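Local atomic coordinates of DNA-(apurinic or apyrimidinic site) endonuclease 2 (Xenopus laevis, PDB entry 6WCD), a protein that acts in DNA base excision repair as a 3'-5' exonuclease and a weak apurinic/apyrimidinic endonuclease. Residues A[72-84]-A[310-322]. Residues are numbered along the deposited sequence; the frame is centred on the assembly and turned at random.
Sequences CKSSTTPQAAEEG and QPIAANKCPPLCT. With BU1 (1,4-butanediol), chain D.
The side chain of Gln-79 starts with CG beside its backbone N (chi1 -77°) and bends at chi2 (72°), which brings NE2 to the backbone of Ile-312. NE2 donates to Ile-312 O at 3.1 Å in a nearly straight bond (177°). The oxygen lies in the amide plane of Gln-79, but NE2 sits above the carbonyl plane of Ile-312. The other end of the amide, OE1, accepts from Arg-125 N, so both ends are held. Next to it, Ala-314 N donates to Thr-77 O at 2.9 Å. With alanine replacing Gln-79, Ile-312 O would probably lose its amide donor and Arg-125 N its side-chain acceptor, and a gap is likely to open over the methyl of Ala-314. The contact lies in the nuclease domain, of the DNase I-like fold. Strands 80-83 and 310-312 both pair antiparallel with strand 119-127, and a classic beta bulge sets Gln-79 and Ala-80 opposite Gln-123. The Pro-318 ring crosses that of Pro-78 at about a right angle, and Pro-318 CG lies 4.0 Å from Ala-81 CB. A type I beta turn from Pro-318 to Cys-321 presents Leu-320, whose CD2 packs against Ala-81 CB and lies 3.7 Å from Glu-82 N. Water 4 bridges Ala-81 O and Leu-320 N. At the other end, Pro-311 CB meets Thr-76 CG2 at 3.7 Å. There 1,4-butanediol touches Ser-75 and Pro-311, and its O6 donates to Gln-310 OE1.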
loop_
_atom_site.group_PDB
_atom_site.type_symbol
_atom_site.label_atom_id
_atom_site.label_comp_id
_atom_site.label_asym_id
_atom_site.label_seq_id
_atom_site.Cartn_x
_atom_site.Cartn_y
_atom_site.Cartn_z
ATOM N N CYS A 72 7.406 -8.752 -5.668
ATOM C CA CYS A 72 8.419 -9.300 -4.780
ATOM C C CYS A 72 9.586 -9.883 -5.571
ATOM O O CYS A 72 9.382 -10.588 -6.548
ATOM C CB CYS A 72 7.803 -10.411 -3.918
ATOM S SG CYS A 72 6.452 -9.874 -2.931
ATOM N N LYS A 73 10.833 -9.608 -5.147
ATOM C CA LYS A 73 11.951 -10.349 -5.665
ATOM C C LYS A 73 11.934 -11.788 -5.134
ATOM O O LYS A 73 11.184 -12.126 -4.224
ATOM C CB LYS A 73 13.259 -9.641 -5.309
ATOM C CG LYS A 73 13.421 -8.303 -5.998
ATOM C CD LYS A 73 14.810 -7.701 -5.844
ATOM C CE LYS A 73 14.969 -6.507 -6.785
ATOM N NZ LYS A 73 16.208 -5.714 -6.461
ATOM N N SER A 74 12.757 -12.645 -5.729
ATOM C CA SER A 74 12.861 -14.037 -5.271
ATOM C C SER A 74 13.188 -14.124 -3.797
ATOM O O SER A 74 12.744 -15.064 -3.121
ATOM C CB SER A 74 13.924 -14.785 -6.104
ATOM O OG SER A 74 15.215 -14.241 -5.917
ATOM N N SER A 75 13.934 -13.145 -3.272
ATOM C CA SER A 75 14.331 -13.085 -1.860
ATOM C C SER A 75 13.148 -12.953 -0.913
ATOM O O SER A 75 13.265 -13.347 0.276
ATOM C CB SER A 75 15.233 -11.853 -1.640
ATOM O OG SER A 75 14.541 -10.643 -1.908
ATOM N N THR A 76 12.011 -12.446 -1.379
ATOM C CA THR A 76 10.893 -12.128 -0.517
ATOM C C THR A 76 9.610 -12.817 -0.907
ATOM O O THR A 76 8.542 -12.348 -0.527
ATOM C CB THR A 76 10.629 -10.620 -0.476
ATOM O OG1 THR A 76 10.528 -10.137 -1.818
ATOM C CG2 THR A 76 11.717 -9.948 0.212
ATOM N N THR A 77 9.688 -13.894 -1.688
ATOM C CA THR A 77 8.479 -14.602 -2.078
ATOM C C THR A 77 7.636 -14.849 -0.837
ATOM O O THR A 77 8.122 -15.460 0.114
ATOM C CB THR A 77 8.853 -15.917 -2.746
ATOM O OG1 THR A 77 9.699 -15.647 -3.897
ATOM C CG2 THR A 77 7.636 -16.664 -3.234
ATOM N N PRO A 78 6.378 -14.438 -0.820
ATOM C CA PRO A 78 5.560 -14.535 0.376
ATOM C C PRO A 78 5.051 -15.934 0.649
ATOM O O PRO A 78 4.765 -16.725 -0.264
ATOM C CB PRO A 78 4.406 -13.561 0.103
ATOM C CG PRO A 78 4.297 -13.513 -1.363
ATOM C CD PRO A 78 5.690 -13.640 -1.880
ATOM N N GLN A 79 4.888 -16.222 1.939
ATOM C CA GLN A 79 4.283 -17.477 2.346
ATOM C C GLN A 79 2.785 -17.477 2.136
ATOM O O GLN A 79 2.184 -18.553 1.989
ATOM C CB GLN A 79 4.621 -17.766 3.820
ATOM C CG GLN A 79 6.056 -18.289 4.076
ATOM C CD GLN A 79 7.184 -17.276 3.914
ATOM O OE1 GLN A 79 6.975 -16.067 3.942
ATOM N NE2 GLN A 79 8.412 -17.786 3.779
ATOM N N ALA A 80 2.161 -16.306 2.099
ATOM C CA ALA A 80 0.733 -16.188 1.944
ATOM C C ALA A 80 0.434 -14.854 1.282
ATOM O O ALA A 80 1.201 -13.903 1.374
ATOM C CB ALA A 80 0.005 -16.281 3.283
ATOM N N ALA A 81 -0.719 -14.776 0.634
ATOM C CA ALA A 81 -1.126 -13.545 -0.032
ATOM C C ALA A 81 -2.635 -13.562 -0.225
ATOM O O ALA A 81 -3.225 -14.614 -0.476
ATOM C CB ALA A 81 -0.442 -13.362 -1.398
ATOM N N GLU A 82 -3.250 -12.404 -0.102
ATOM C CA GLU A 82 -4.702 -12.299 -0.145
ATOM C C GLU A 82 -5.140 -10.950 -0.654
ATOM O O GLU A 82 -4.546 -9.940 -0.275
ATOM C CB GLU A 82 -5.251 -12.552 1.269
ATOM C CG GLU A 82 -6.740 -12.700 1.359
ATOM C CD GLU A 82 -7.244 -13.066 2.779
ATOM O OE1 GLU A 82 -6.442 -13.455 3.638
ATOM O OE2 GLU A 82 -8.459 -12.968 3.003
ATOM N N GLU A 83 -6.220 -10.900 -1.451
ATOM C CA GLU A 83 -6.809 -9.669 -1.922
ATOM C C GLU A 83 -7.801 -9.138 -0.883
ATOM O O GLU A 83 -8.560 -9.912 -0.276
ATOM C CB GLU A 83 -7.612 -9.943 -3.204
ATOM C CG GLU A 83 -7.040 -9.716 -4.506
ATOM C CD GLU A 83 -8.193 -9.762 -5.527
ATOM O OE1 GLU A 83 -8.716 -8.684 -5.885
ATOM O OE2 GLU A 83 -8.620 -10.882 -5.888
ATOM N N GLY A 84 -7.868 -7.825 -0.746
ATOM C CA GLY A 84 -8.918 -7.198 0.003
ATOM C C GLY A 84 -8.600 -7.175 1.480
ATOM O O GLY A 84 -7.628 -7.755 1.942
ATOM N N GLN A 310 15.961 -9.536 7.726
ATOM C CA GLN A 310 16.339 -10.314 6.532
ATOM C C GLN A 310 15.220 -11.289 6.174
ATOM O O GLN A 310 14.711 -12.011 7.036
ATOM C CB GLN A 310 17.636 -11.062 6.768
ATOM C CG GLN A 310 18.798 -10.145 7.190
ATOM C CD GLN A 310 19.151 -9.127 6.119
ATOM O OE1 GLN A 310 19.231 -9.467 4.943
ATOM N NE2 GLN A 310 19.272 -7.854 6.515
ATOM N N PRO A 311 14.817 -11.340 4.926
ATOM C CA PRO A 311 13.654 -12.145 4.554
ATOM C C PRO A 311 14.031 -13.588 4.314
ATOM O O PRO A 311 15.154 -13.919 3.928
ATOM C CB PRO A 311 13.202 -11.478 3.261
ATOM C CG PRO A 311 14.426 -11.024 2.664
ATOM C CD PRO A 311 15.287 -10.528 3.795
ATOM N N ILE A 312 13.046 -14.452 4.534
ATOM C CA ILE A 312 13.132 -15.890 4.251
ATOM C C ILE A 312 12.073 -16.140 3.181
ATOM O O ILE A 312 10.872 -15.964 3.438
ATOM C CB ILE A 312 12.866 -16.741 5.481
ATOM C CG1 ILE A 312 13.902 -16.487 6.591
ATOM C CG2 ILE A 312 12.886 -18.202 5.102
ATOM C CD1 ILE A 312 13.488 -17.085 7.905
ATOM N N ALA A 313 12.509 -16.479 1.973
ATOM C CA ALA A 313 11.564 -16.673 0.873
ATOM C C ALA A 313 10.815 -17.975 1.023
ATOM O O ALA A 313 11.389 -19.008 1.402
ATOM C CB ALA A 313 12.335 -16.710 -0.439
ATOM N N ALA A 314 9.544 -17.942 0.645
ATOM C CA ALA A 314 8.781 -19.183 0.513
ATOM C C ALA A 314 9.292 -19.992 -0.664
ATOM O O ALA A 314 9.860 -19.455 -1.615
ATOM C CB ALA A 314 7.303 -18.850 0.294
ATOM N N ASN A 315 9.025 -21.308 -0.614
ATOM C CA ASN A 315 9.492 -22.205 -1.647
ATOM C C ASN A 315 8.611 -22.190 -2.878
ATOM O O ASN A 315 9.022 -22.694 -3.922
ATOM C CB ASN A 315 9.551 -23.650 -1.133
ATOM C CG ASN A 315 10.210 -23.763 0.225
ATOM O OD1 ASN A 315 9.565 -24.140 1.208
ATOM N ND2 ASN A 315 11.503 -23.446 0.289
ATOM N N LYS A 316 7.418 -21.632 -2.773
ATOM C CA LYS A 316 6.499 -21.585 -3.894
ATOM C C LYS A 316 5.702 -20.315 -3.730
ATOM O O LYS A 316 5.396 -19.904 -2.625
ATOM C CB LYS A 316 5.587 -22.820 -3.930
ATOM C CG LYS A 316 4.569 -22.883 -5.048
ATOM C CD LYS A 316 4.305 -24.353 -5.403
ATOM C CE LYS A 316 2.862 -24.619 -5.785
ATOM N NZ LYS A 316 2.481 -23.975 -7.067
ATOM N N CYS A 317 5.357 -19.697 -4.860
ATOM C CA CYS A 317 4.460 -18.564 -4.833
ATOM C C CYS A 317 3.038 -18.990 -4.450
ATOM O O CYS A 317 2.534 -20.002 -4.963
ATOM C CB CYS A 317 4.425 -17.906 -6.202
ATOM S SG CYS A 317 5.967 -17.228 -6.762
ATOM N N PRO A 318 2.369 -18.247 -3.575
ATOM C CA PRO A 318 1.018 -18.600 -3.184
ATOM C C PRO A 318 0.036 -18.401 -4.335
ATOM O O PRO A 318 0.353 -17.705 -5.306
ATOM C CB PRO A 318 0.717 -17.667 -2.016
ATOM C CG PRO A 318 1.753 -16.606 -2.009
ATOM C CD PRO A 318 2.909 -17.073 -2.847
ATOM N N PRO A 319 -1.174 -18.945 -4.233
ATOM C CA PRO A 319 -2.061 -19.037 -5.417
ATOM C C PRO A 319 -2.490 -17.707 -6.004
ATOM O O PRO A 319 -2.935 -17.694 -7.170
ATOM C CB PRO A 319 -3.279 -19.809 -4.871
ATOM C CG PRO A 319 -2.733 -20.630 -3.755
ATOM C CD PRO A 319 -1.621 -19.812 -3.119
ATOM N N LEU A 320 -2.423 -16.617 -5.272
ATOM C CA LEU A 320 -2.815 -15.314 -5.784
ATOM C C LEU A 320 -1.832 -14.810 -6.824
ATOM O O LEU A 320 -2.142 -13.869 -7.540
ATOM C CB LEU A 320 -2.915 -14.284 -4.661
ATOM C CG LEU A 320 -3.401 -12.893 -4.995
ATOM C CD1 LEU A 320 -4.795 -12.902 -5.611
ATOM C CD2 LEU A 320 -3.434 -12.032 -3.732
ATOM N N CYS A 321 -0.669 -15.392 -6.910
ATOM C CA CYS A 321 0.339 -14.865 -7.826
ATOM C C CYS A 321 -0.206 -14.810 -9.263
ATOM O O CYS A 321 -0.878 -15.741 -9.751
ATOM C CB CYS A 321 1.597 -15.727 -7.797
ATOM S SG CYS A 321 2.973 -15.105 -8.757
ATOM N N THR A 322 0.105 -13.705 -9.949
ATOM C CA THR A 322 -0.318 -13.477 -11.322
ATOM C C THR A 322 0.144 -14.562 -12.277
ATOM O O THR A 322 -0.488 -14.788 -13.323
ATOM C CB THR A 322 0.199 -12.130 -11.813
ATOM O OG1 THR A 322 1.599 -12.082 -11.633
ATOM C CG2 THR A 322 -0.428 -10.972 -11.079
HETATM C C1 BU1 D . 18.344 -10.593 -0.019
HETATM C C2 BU1 D . 17.217 -9.553 0.004
HETATM C C3 BU1 D . 17.570 -8.338 0.862
HETATM C C4 BU1 D . 17.135 -8.594 2.297
HETATM O O5 BU1 D . 18.137 -11.586 0.956
HETATM O O6 BU1 D . 17.728 -7.731 3.244
HETATM O O HOH W 1 15.337 -14.711 1.268
HETATM O O HOH W 2 9.142 -13.808 2.243
HETATM O O HOH W 3 3.901 -19.618 -0.552
HETATM O O HOH W 4 -2.688 -16.750 -2.233
#